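Local coordinates for resiniferatoxin-binding, phosphotriesterase-related protein (Rhodobacter sphaeroides 2.4.1, PDB 3K2G) that binds two zinc ions in a TIM-barrel active site and probably hydrolyses phosphoric diesters or related esters, at residues G176-S181 / L204-H209. Sequence-based numbering, arbitrary orientation.
With ZN (zinc ion), chain J; ZN (zinc ion), chain I.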
loop_
_atom_site.group_PDB
_atom_site.type_symbol
_atom_site.label_atom_id
_atom_site.label_comp_id
_atom_site.label_asym_id
_atom_site.label_seq_id
_atom_site.Cartn_x
_atom_site.Cartn_y
_atom_site.Cartn_z
ATOM N N GLY B 176 -8.145 33.641 14.382
ATOM C CA GLY B 176 -8.459 32.239 14.460
ATOM C C GLY B 176 -8.483 31.149 15.499
ATOM O O GLY B 176 -8.306 31.296 16.705
ATOM N N GLU B 177 -8.746 30.011 14.865
ATOM C CA GLU B 177 -8.984 28.690 15.380
ATOM C C GLU B 177 -10.480 28.873 15.133
ATOM O O GLU B 177 -11.288 28.900 16.062
ATOM C CB GLU B 177 -8.688 28.544 16.873
ATOM C CG GLU B 177 -9.431 27.366 17.546
ATOM C CD GLU B 177 -8.635 26.065 17.643
ATOM O OE1 GLU B 177 -8.786 25.189 16.762
ATOM O OE2 GLU B 177 -7.864 25.922 18.615
ATOM N N ILE B 178 -10.831 29.096 13.865
ATOM C CA ILE B 178 -12.228 29.278 13.499
ATOM C C ILE B 178 -12.860 27.897 13.460
ATOM O O ILE B 178 -12.351 26.998 12.798
ATOM C CB ILE B 178 -12.402 29.944 12.116
ATOM C CG1 ILE B 178 -11.645 31.276 12.055
ATOM C CG2 ILE B 178 -13.886 30.186 11.851
ATOM C CD1 ILE B 178 -12.109 32.319 13.066
ATOM N N GLY B 179 -13.971 27.738 14.169
ATOM C CA GLY B 179 -14.623 26.445 14.228
ATOM C C GLY B 179 -15.416 25.934 13.038
ATOM O O GLY B 179 -16.309 26.603 12.518
ATOM N N VAL B 180 -15.063 24.730 12.600
ATOM C CA VAL B 180 -15.752 24.050 11.517
ATOM C C VAL B 180 -15.919 22.605 11.996
ATOM O O VAL B 180 -14.938 21.886 12.174
ATOM C CB VAL B 180 -14.936 24.060 10.207
ATOM C CG1 VAL B 180 -15.699 23.321 9.116
ATOM C CG2 VAL B 180 -14.658 25.499 9.775
ATOM N N SER B 181 -17.162 22.193 12.227
ATOM C CA SER B 181 -17.441 20.839 12.699
ATOM C C SER B 181 -17.666 19.906 11.518
ATOM O O SER B 181 -17.750 20.352 10.374
ATOM C CB SER B 181 -18.692 20.839 13.573
ATOM O OG SER B 181 -19.849 21.048 12.779
ATOM N N LEU B 204 -4.295 39.824 7.926
ATOM C CA LEU B 204 -3.722 38.925 8.933
ATOM C C LEU B 204 -3.921 37.468 8.536
ATOM O O LEU B 204 -4.829 37.145 7.761
ATOM C CB LEU B 204 -4.386 39.147 10.296
ATOM C CG LEU B 204 -4.024 40.403 11.085
ATOM C CD1 LEU B 204 -4.855 40.467 12.373
ATOM C CD2 LEU B 204 -2.532 40.386 11.400
ATOM N N PRO B 205 -3.070 36.566 9.062
ATOM C CA PRO B 205 -3.179 35.136 8.751
ATOM C C PRO B 205 -4.524 34.592 9.226
ATOM O O PRO B 205 -5.128 35.136 10.147
ATOM C CB PRO B 205 -2.021 34.522 9.530
ATOM C CG PRO B 205 -1.018 35.627 9.586
ATOM C CD PRO B 205 -1.876 36.829 9.882
ATOM N N LEU B 206 -4.978 33.514 8.596
ATOM C CA LEU B 206 -6.247 32.881 8.944
ATOM C C LEU B 206 -5.996 31.424 9.327
ATOM O O LEU B 206 -5.338 30.682 8.598
ATOM C CB LEU B 206 -7.214 32.953 7.760
ATOM C CG LEU B 206 -8.555 32.227 7.898
ATOM C CD1 LEU B 206 -9.386 32.876 9.004
ATOM C CD2 LEU B 206 -9.304 32.278 6.570
HETATM N N MSE B 207 -6.520 31.022 10.478
HETATM C CA MSE B 207 -6.343 29.664 10.973
HETATM C C MSE B 207 -7.707 29.021 11.154
HETATM O O MSE B 207 -8.585 29.575 11.820
HETATM C CB MSE B 207 -5.587 29.691 12.302
HETATM C CG MSE B 207 -5.291 28.311 12.897
HETATM SE SE MSE B 207 -4.267 28.443 14.493
HETATM C CE MSE B 207 -2.538 28.825 13.705
ATOM N N VAL B 208 -7.880 27.848 10.557
ATOM C CA VAL B 208 -9.152 27.150 10.624
ATOM C C VAL B 208 -9.094 25.769 11.268
ATOM O O VAL B 208 -8.304 24.907 10.874
ATOM C CB VAL B 208 -9.763 26.999 9.208
ATOM C CG1 VAL B 208 -11.137 26.359 9.292
ATOM C CG2 VAL B 208 -9.866 28.363 8.536
ATOM N N HIS B 209 -9.959 25.570 12.257
ATOM C CA HIS B 209 -10.070 24.299 12.955
ATOM C C HIS B 209 -10.813 23.326 12.042
ATOM O O HIS B 209 -11.895 23.622 11.538
ATOM C CB HIS B 209 -10.860 24.465 14.253
ATOM C CG HIS B 209 -11.414 23.181 14.794
ATOM N ND1 HIS B 209 -10.890 22.555 15.903
ATOM C CD2 HIS B 209 -12.430 22.393 14.363
ATOM C CE1 HIS B 209 -11.554 21.436 16.132
ATOM N NE2 HIS B 209 -12.494 21.312 15.211
HETATM ZN ZN ZN J . -9.320 22.952 17.289
HETATM ZN ZN ZN I . -6.741 24.190 19.517
HETATM O O HOH W 1 -8.069 22.840 19.005
HETATM O O HOH W 2 -9.817 20.980 18.579
#
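Glu177 and His209 both send CG anti to the backbone N (chi1 157° for the glutamate), and the glutamate chain then turns about its CB-CG bond (chi2 95°), which brings carboxylate and imidazole to the same zinc ion at the C-terminal mouth of a TIM barrel. The segments are neighbouring parallel barrel strands, 175-178 and 206-208, joined by helix 186-202 in a beta-alpha-beta crossover. Glu177 bridges the binuclear site: OE1 binds the zinc ion of chain J at 2.4 Å, while OE2 turns to the zinc ion of chain I, which His34, His36 and Asp304 complete. His209 ND1 holds the chain J zinc at 2.1 Å; His238 joins it there, and water 1 links the two metals. Carboxylate and ring planes stand 55° apart, with Glu177 OE1 lying at the ring edge, 3.3 Å from His209 CB.

The bridging Glu177 lies within a beta bulge. Pairing passes from Gly176 with Met207 to Ile178 with Val208, and the amides of Glu177 and Ile178 both donate to Met207 O from the same face of its carbonyl plane. The Glu177 N bond comes from well above that plane, whereas the bond from Ile178 N to Met207 O, 3.1 Å long, is the straighter of the two. Beyond the bulge, His209 N donates to Ile178 O at 2.8 Å, fixing the backbone of the metal-binding histidine beside the neighbouring strand.

On the helix-facing side, Ile178 crosses Leu206 at about a right angle, and Val180 CG2 meets Val208 CG1 at 3.7 Å; helices 186-202 and 217-226 pack over this apolar layer. Selenomethionine Met207 starts out from the opposite face of the sheet to Ile178 and Val208. At the ring edge of His209, Val180 O approaches CD2 to 3.4 Å.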